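Local atomic coordinates of fructose 1-phosphate kinase (Staphylococcus aureus, PDB entry 2JG5), a protein that probably uses ATP to phosphorylate fructose 1-phosphate to fructose 1,6-bisphosphate, as a member of the PfkB family of carbohydrate kinases. Residues M1-P9 against V51-A59; A223-A234 against I265-V273. One frame throughout, in Å; residues are numbered along the deposited sequence.

Interaction 1. Residues M1-P9 against V51-A59; sequences MIYTVTFNP and VESTALGFA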
# COMPACT_ATOMS: atom_id res chain seq x y z
N MET A 1 -7.36 33.06 -1.78
CA MET A 1 -7.03 31.59 -1.69
C MET A 1 -7.37 30.82 -2.96
O MET A 1 -8.37 31.09 -3.61
CB MET A 1 -7.69 30.95 -0.46
CG MET A 1 -7.33 29.45 -0.21
SD MET A 1 -5.58 28.95 -0.38
CE MET A 1 -4.80 29.97 0.88
N ILE A 2 -6.51 29.86 -3.30
CA ILE A 2 -6.68 28.94 -4.43
C ILE A 2 -6.93 27.51 -3.93
O ILE A 2 -6.22 27.02 -3.05
CB ILE A 2 -5.43 28.95 -5.35
CG1 ILE A 2 -5.33 30.28 -6.09
CG2 ILE A 2 -5.49 27.81 -6.34
CD1 ILE A 2 -3.95 30.65 -6.55
N TYR A 3 -7.94 26.85 -4.49
CA TYR A 3 -8.35 25.51 -4.08
C TYR A 3 -8.23 24.52 -5.22
O TYR A 3 -8.73 24.77 -6.32
CB TYR A 3 -9.79 25.51 -3.58
CG TYR A 3 -10.00 26.40 -2.38
CD1 TYR A 3 -10.56 27.67 -2.53
CD2 TYR A 3 -9.66 25.97 -1.10
CE1 TYR A 3 -10.75 28.49 -1.44
CE2 TYR A 3 -9.85 26.77 -0.00
CZ TYR A 3 -10.40 28.03 -0.18
OH TYR A 3 -10.59 28.83 0.90
N THR A 4 -7.57 23.40 -4.96
CA THR A 4 -7.57 22.28 -5.89
C THR A 4 -8.53 21.21 -5.37
O THR A 4 -8.66 21.01 -4.16
CB THR A 4 -6.15 21.71 -6.10
OG1 THR A 4 -5.65 21.17 -4.86
CG2 THR A 4 -5.21 22.81 -6.57
N VAL A 5 -9.27 20.58 -6.27
CA VAL A 5 -10.19 19.52 -5.87
C VAL A 5 -9.74 18.22 -6.56
O VAL A 5 -9.60 18.18 -7.77
CB VAL A 5 -11.66 19.87 -6.21
CG1 VAL A 5 -12.63 18.81 -5.69
CG2 VAL A 5 -12.04 21.26 -5.64
N THR A 6 -9.47 17.19 -5.75
CA THR A 6 -9.14 15.85 -6.22
C THR A 6 -10.15 14.90 -5.56
O THR A 6 -10.12 14.67 -4.36
CB THR A 6 -7.66 15.44 -5.86
OG1 THR A 6 -6.73 16.40 -6.38
CG2 THR A 6 -7.31 14.10 -6.42
N PHE A 7 -11.07 14.38 -6.36
CA PHE A 7 -12.09 13.43 -5.89
C PHE A 7 -11.53 12.09 -5.44
O PHE A 7 -12.04 11.49 -4.49
CB PHE A 7 -13.10 13.16 -7.00
CG PHE A 7 -13.80 14.37 -7.50
CD1 PHE A 7 -13.91 14.60 -8.86
CD2 PHE A 7 -14.37 15.28 -6.61
CE1 PHE A 7 -14.57 15.72 -9.34
CE2 PHE A 7 -15.03 16.39 -7.08
CZ PHE A 7 -15.13 16.62 -8.45
N ASN A 8 -10.50 11.61 -6.14
CA ASN A 8 -9.96 10.28 -5.90
C ASN A 8 -8.42 10.31 -5.79
O ASN A 8 -7.72 9.66 -6.57
CB ASN A 8 -10.43 9.34 -7.04
CG ASN A 8 -10.14 7.88 -6.76
OD1 ASN A 8 -9.81 7.51 -5.64
ND2 ASN A 8 -10.26 7.05 -7.79
N PRO A 9 -7.88 11.07 -4.82
CA PRO A 9 -6.43 11.15 -4.67
C PRO A 9 -5.77 9.79 -4.43
O PRO A 9 -6.44 8.81 -4.06
CB PRO A 9 -6.26 12.04 -3.44
CG PRO A 9 -7.55 11.93 -2.71
CD PRO A 9 -8.57 11.86 -3.78
N VAL A 51 3.24 29.55 -4.83
CA VAL A 51 1.85 29.97 -4.79
C VAL A 51 1.06 29.02 -3.93
O VAL A 51 1.04 27.81 -4.18
CB VAL A 51 1.23 30.12 -6.21
CG1 VAL A 51 -0.25 30.47 -6.11
CG2 VAL A 51 1.95 31.22 -7.01
N GLU A 52 0.41 29.59 -2.91
CA GLU A 52 -0.40 28.83 -1.97
C GLU A 52 -1.65 28.26 -2.62
O GLU A 52 -2.16 28.77 -3.62
CB GLU A 52 -0.80 29.66 -0.74
CG GLU A 52 0.35 30.26 0.06
CD GLU A 52 1.34 29.23 0.57
OE1 GLU A 52 0.95 28.05 0.77
OE2 GLU A 52 2.50 29.62 0.79
N SER A 53 -2.12 27.17 -2.03
CA SER A 53 -3.34 26.52 -2.43
C SER A 53 -3.66 25.55 -1.33
O SER A 53 -2.78 25.14 -0.57
CB SER A 53 -3.17 25.79 -3.76
OG SER A 53 -2.34 24.65 -3.61
N THR A 54 -4.93 25.20 -1.23
CA THR A 54 -5.39 24.24 -0.25
C THR A 54 -6.03 23.11 -1.00
O THR A 54 -6.94 23.32 -1.79
CB THR A 54 -6.42 24.89 0.68
OG1 THR A 54 -5.85 26.06 1.25
CG2 THR A 54 -6.85 23.94 1.80
N ALA A 55 -5.55 21.90 -0.73
CA ALA A 55 -6.11 20.71 -1.36
C ALA A 55 -7.45 20.31 -0.74
O ALA A 55 -7.56 20.11 0.47
CB ALA A 55 -5.11 19.55 -1.30
N LEU A 56 -8.47 20.24 -1.58
CA LEU A 56 -9.78 19.75 -1.20
C LEU A 56 -10.01 18.42 -1.90
O LEU A 56 -9.23 18.04 -2.77
CB LEU A 56 -10.87 20.74 -1.60
CG LEU A 56 -10.82 22.17 -1.06
CD1 LEU A 56 -12.10 22.88 -1.48
CD2 LEU A 56 -10.63 22.20 0.46
N GLY A 57 -11.06 17.71 -1.50
CA GLY A 57 -11.35 16.39 -2.05
C GLY A 57 -11.53 15.36 -0.97
O GLY A 57 -11.83 15.71 0.17
N PHE A 58 -11.33 14.08 -1.29
CA PHE A 58 -11.67 13.02 -0.34
C PHE A 58 -10.49 12.22 0.17
O PHE A 58 -9.70 11.70 -0.63
CB PHE A 58 -12.74 12.10 -0.93
CG PHE A 58 -13.94 12.84 -1.45
CD1 PHE A 58 -14.08 13.11 -2.80
CD2 PHE A 58 -14.92 13.32 -0.56
CE1 PHE A 58 -15.17 13.83 -3.27
CE2 PHE A 58 -16.00 14.03 -1.02
CZ PHE A 58 -16.14 14.28 -2.37
N ALA A 59 -10.37 12.11 1.49
CA ALA A 59 -9.37 11.23 2.09
C ALA A 59 -9.94 10.36 3.22
O ALA A 59 -10.85 10.77 3.93
CB ALA A 59 -8.15 12.00 2.56
O HOH W 1 -6.72 18.58 -4.13
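Strands 2-6 and 54-56 run parallel, their axes 4.7 Å apart and twisted by 30°, with Tyr-3 beside Thr-54 and Val-5 beside Leu-56. The bonds alternate as in any parallel pair: Thr-54 N to Ile-2 O and Leu-56 N to Thr-4 O (2.7 Å) run almost straight onto the carbonyl, whereas Thr-4 N and Thr-6 N reach Thr-54 O and Leu-56 O from above the carbonyl plane. At Gly-57 the segment 51-59 turns a corner that its backbone angles reserve for glycine, and Phe-58 N keeps a weak bond to Thr-6 O. On one face the Tyr-3 ring lies alongside Thr-54, CD2 4.0 Å from Leu-56 CD1, while Met-1 bends at chi2 (44°) and chi3, bringing SD across Thr-54 OG1 at about a right angle, 3.3 Å away. Beyond the corner Phe-58 CE1 meets the rim of the Phe-7 ring at CD2 (3.7 Å), both rings packing on helix 110-120. On the Thr-4 face, beside helix 38-48, a water bonds Thr-4 OG1 and Thr-6 OG1 and donates to Leu-56 O (2.9 Å). Thr-4 OG1 and Ser-53 OG both bond Ser-43 OG of that helix. Buried hydroxyls in this Rossmann-like sheet are thus satisfied by water and helix, and Leu-56 O accepts two bonds.

Interaction 2. Residues A223-A234 against I265-V273; sequences AIYIDKEISIKA and IEKAFQQAV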
# COMPACT_ATOMS: atom_id res chain seq x y z
N ALA A 223 1.05 24.58 -27.32
CA ALA A 223 -0.34 24.77 -26.91
C ALA A 223 -0.91 26.05 -27.50
O ALA A 223 -0.16 26.93 -27.93
CB ALA A 223 -0.45 24.80 -25.37
N ILE A 224 -2.23 26.15 -27.52
CA ILE A 224 -2.88 27.37 -27.95
C ILE A 224 -3.86 27.85 -26.89
O ILE A 224 -4.70 27.10 -26.41
CB ILE A 224 -3.58 27.21 -29.33
CG1 ILE A 224 -2.53 26.92 -30.41
CG2 ILE A 224 -4.40 28.47 -29.66
CD1 ILE A 224 -3.07 26.60 -31.75
N TYR A 225 -3.71 29.12 -26.53
CA TYR A 225 -4.65 29.77 -25.65
C TYR A 225 -5.67 30.50 -26.52
O TYR A 225 -5.28 31.17 -27.48
CB TYR A 225 -3.92 30.76 -24.73
CG TYR A 225 -4.85 31.67 -23.96
CD1 TYR A 225 -5.28 31.33 -22.67
CD2 TYR A 225 -5.33 32.85 -24.53
CE1 TYR A 225 -6.14 32.15 -21.97
CE2 TYR A 225 -6.19 33.67 -23.84
CZ TYR A 225 -6.59 33.33 -22.56
OH TYR A 225 -7.44 34.16 -21.89
N ILE A 226 -6.95 30.34 -26.21
CA ILE A 226 -8.01 31.05 -26.94
C ILE A 226 -8.93 31.85 -26.01
O ILE A 226 -9.46 31.32 -25.03
CB ILE A 226 -8.89 30.10 -27.82
CG1 ILE A 226 -8.05 29.20 -28.72
CG2 ILE A 226 -9.88 30.90 -28.67
CD1 ILE A 226 -7.68 27.86 -28.11
N ASP A 227 -9.12 33.12 -26.37
CA ASP A 227 -9.92 34.12 -25.66
C ASP A 227 -11.06 34.55 -26.57
O ASP A 227 -11.09 34.16 -27.74
CB ASP A 227 -9.05 35.36 -25.47
CG ASP A 227 -9.08 35.89 -24.08
OD1 ASP A 227 -9.64 35.21 -23.20
OD2 ASP A 227 -8.50 36.98 -23.89
N LYS A 228 -11.95 35.41 -26.06
CA LYS A 228 -12.92 36.11 -26.92
C LYS A 228 -12.20 37.16 -27.78
O LYS A 228 -12.64 37.49 -28.88
CB LYS A 228 -14.03 36.76 -26.09
CG LYS A 228 -15.26 37.24 -26.89
CD LYS A 228 -16.16 38.18 -26.04
CE LYS A 228 -17.07 39.08 -26.90
NZ LYS A 228 -18.46 38.56 -27.10
N GLU A 229 -11.09 37.68 -27.26
CA GLU A 229 -10.41 38.81 -27.88
C GLU A 229 -9.04 38.48 -28.51
O GLU A 229 -8.54 39.26 -29.32
CB GLU A 229 -10.31 39.99 -26.90
CG GLU A 229 -9.64 39.67 -25.55
CD GLU A 229 -9.89 40.74 -24.46
OE1 GLU A 229 -10.09 41.93 -24.80
OE2 GLU A 229 -9.88 40.36 -23.26
N ILE A 230 -8.46 37.33 -28.17
CA ILE A 230 -7.13 36.95 -28.66
C ILE A 230 -6.93 35.42 -28.68
O ILE A 230 -7.57 34.69 -27.94
CB ILE A 230 -6.01 37.62 -27.80
CG1 ILE A 230 -4.68 37.70 -28.57
CG2 ILE A 230 -5.84 36.91 -26.45
CD1 ILE A 230 -3.61 38.56 -27.91
N SER A 231 -6.04 34.94 -29.55
CA SER A 231 -5.50 33.59 -29.42
C SER A 231 -3.98 33.61 -29.44
O SER A 231 -3.38 34.40 -30.16
CB SER A 231 -6.07 32.65 -30.48
OG SER A 231 -5.77 33.10 -31.77
N ILE A 232 -3.35 32.76 -28.65
CA ILE A 232 -1.90 32.78 -28.51
C ILE A 232 -1.29 31.41 -28.80
O ILE A 232 -1.86 30.36 -28.45
CB ILE A 232 -1.46 33.27 -27.09
CG1 ILE A 232 -2.03 34.67 -26.81
CG2 ILE A 232 0.08 33.30 -26.96
CD1 ILE A 232 -2.40 34.90 -25.38
N LYS A 233 -0.15 31.43 -29.48
CA LYS A 233 0.57 30.20 -29.76
C LYS A 233 1.82 30.10 -28.91
O LYS A 233 2.69 30.99 -28.94
CB LYS A 233 0.91 30.08 -31.25
CG LYS A 233 1.64 28.80 -31.64
CD LYS A 233 0.80 27.55 -31.40
CE LYS A 233 1.62 26.28 -31.52
NZ LYS A 233 1.89 25.91 -32.94
N ALA A 234 1.90 29.03 -28.13
CA ALA A 234 3.12 28.70 -27.40
C ALA A 234 3.83 27.55 -28.09
O ALA A 234 3.20 26.58 -28.53
CB ALA A 234 2.81 28.35 -25.97
N ILE A 265 -1.80 37.55 -19.43
CA ILE A 265 -2.29 36.32 -20.03
C ILE A 265 -1.16 35.61 -20.79
O ILE A 265 -0.92 34.41 -20.58
CB ILE A 265 -3.56 36.57 -20.90
CG1 ILE A 265 -4.80 36.43 -20.03
CG2 ILE A 265 -3.67 35.59 -22.05
CD1 ILE A 265 -5.96 37.31 -20.48
N GLU A 266 -0.44 36.36 -21.63
CA GLU A 266 0.64 35.84 -22.47
C GLU A 266 1.76 35.18 -21.66
O GLU A 266 2.19 34.07 -21.98
CB GLU A 266 1.25 36.94 -23.35
CG GLU A 266 0.37 37.42 -24.49
CD GLU A 266 -0.59 38.55 -24.09
OE1 GLU A 266 -0.63 38.94 -22.90
OE2 GLU A 266 -1.31 39.05 -24.99
N LYS A 267 2.25 35.88 -20.64
CA LYS A 267 3.35 35.37 -19.84
C LYS A 267 2.90 34.24 -18.92
O LYS A 267 3.66 33.30 -18.69
CB LYS A 267 4.01 36.50 -19.06
CG LYS A 267 4.78 37.46 -19.95
CD LYS A 267 6.15 36.92 -20.27
CE LYS A 267 6.79 37.67 -21.42
NZ LYS A 267 8.26 37.58 -21.29
N ALA A 268 1.68 34.34 -18.41
CA ALA A 268 1.07 33.27 -17.61
C ALA A 268 0.98 32.00 -18.44
O ALA A 268 1.29 30.91 -17.96
CB ALA A 268 -0.30 33.68 -17.13
N PHE A 269 0.58 32.16 -19.70
CA PHE A 269 0.47 31.06 -20.66
C PHE A 269 1.85 30.47 -20.96
O PHE A 269 2.03 29.25 -20.92
CB PHE A 269 -0.24 31.52 -21.94
CG PHE A 269 -0.45 30.43 -22.97
CD1 PHE A 269 -1.05 29.22 -22.63
CD2 PHE A 269 -0.07 30.64 -24.30
CE1 PHE A 269 -1.26 28.22 -23.59
CE2 PHE A 269 -0.29 29.66 -25.27
CZ PHE A 269 -0.87 28.45 -24.92
N GLN A 270 2.82 31.34 -21.23
CA GLN A 270 4.23 30.95 -21.35
C GLN A 270 4.71 30.12 -20.14
O GLN A 270 5.33 29.07 -20.32
CB GLN A 270 5.11 32.19 -21.49
CG GLN A 270 6.51 31.89 -21.98
CD GLN A 270 7.46 33.05 -21.80
OE1 GLN A 270 7.37 33.79 -20.81
NE2 GLN A 270 8.38 33.21 -22.73
N GLN A 271 4.43 30.61 -18.93
CA GLN A 271 4.73 29.89 -17.69
C GLN A 271 4.04 28.52 -17.68
O GLN A 271 4.64 27.52 -17.30
CB GLN A 271 4.30 30.72 -16.48
CG GLN A 271 4.41 30.01 -15.14
CD GLN A 271 4.77 30.96 -14.02
OE1 GLN A 271 5.94 31.28 -13.83
NE2 GLN A 271 3.77 31.40 -13.26
N ALA A 272 2.78 28.50 -18.12
CA ALA A 272 1.97 27.29 -18.20
C ALA A 272 2.63 26.22 -19.07
O ALA A 272 2.77 25.07 -18.64
CB ALA A 272 0.59 27.64 -18.71
N VAL A 273 3.05 26.60 -20.28
CA VAL A 273 3.71 25.69 -21.22
C VAL A 273 5.10 25.25 -20.74
O VAL A 273 5.48 24.08 -20.89
CB VAL A 273 3.71 26.26 -22.68
CG1 VAL A 273 4.52 25.38 -23.60
CG2 VAL A 273 2.28 26.37 -23.21
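Phe-269 of helix 265-273 is wedged against the beta-hairpin 223-234, part of the antiparallel sheet near the C-terminal end of this ribokinase-type fold. Tyr-225 CB sits 3.6 Å from the centroid of the Phe-269 ring, 2° off its normal, a CH-pi contact almost exactly over the centre. The Tyr-225 ring beyond it turns an edge toward the face of Phe-269, an edge-to-face pair with planes at 54°. Val-273 CG2 lies over the opposite face, toward the rim, and Ala-223 adjoins the edge. CG of Phe-269 stands anti to the backbone N (chi1 -178°), which sends the ring out from the helix to both hairpin strands, CE2 touching Ala-234 CB. That methyl is also pressed to 3.4 Å from Val-273 CG2, tight for two carbons. One turn before Phe-269, Ile-265 CG2 rests on a face of the Tyr-225 ring and meets Ile-232 CD1 at 3.6 Å; Glu-266 lays its CG across that same CD1. No hydrogen bond joins helix and hairpin. In the next shell, paired backbone bonds between Tyr-225 and Ile-232 hold the strands together, and Met-255 of helix 247-260 packs on both aromatic residues. At the hairpin's far end, Tyr-225 OH gives a weak hydrogen bond to Asp-227 OD1, 2.8 Å away.

Overall arrangement
From the N terminus, strand 2-6 enters the parallel central sheet, and the chain then makes strands 10-16 and 25-36 of the separate mixed sheet before helix 38-48 brings it back; interaction 1 closes this loop by setting 54-56 beside 2-6. The central sheet is completed through 177-178. Only later does interaction 2 open at strand 223-226, and the intervening helix 247-260 leads on to helix 265-280, which returns to the hairpin. The two loops neither nest nor cross: they follow in series, with centres about 25 Å apart and nearest atoms about 7 Å apart. Interaction 1 joins neighbouring strands within the central sheet; interaction 2 joins a helix to the C-terminal antiparallel sheet.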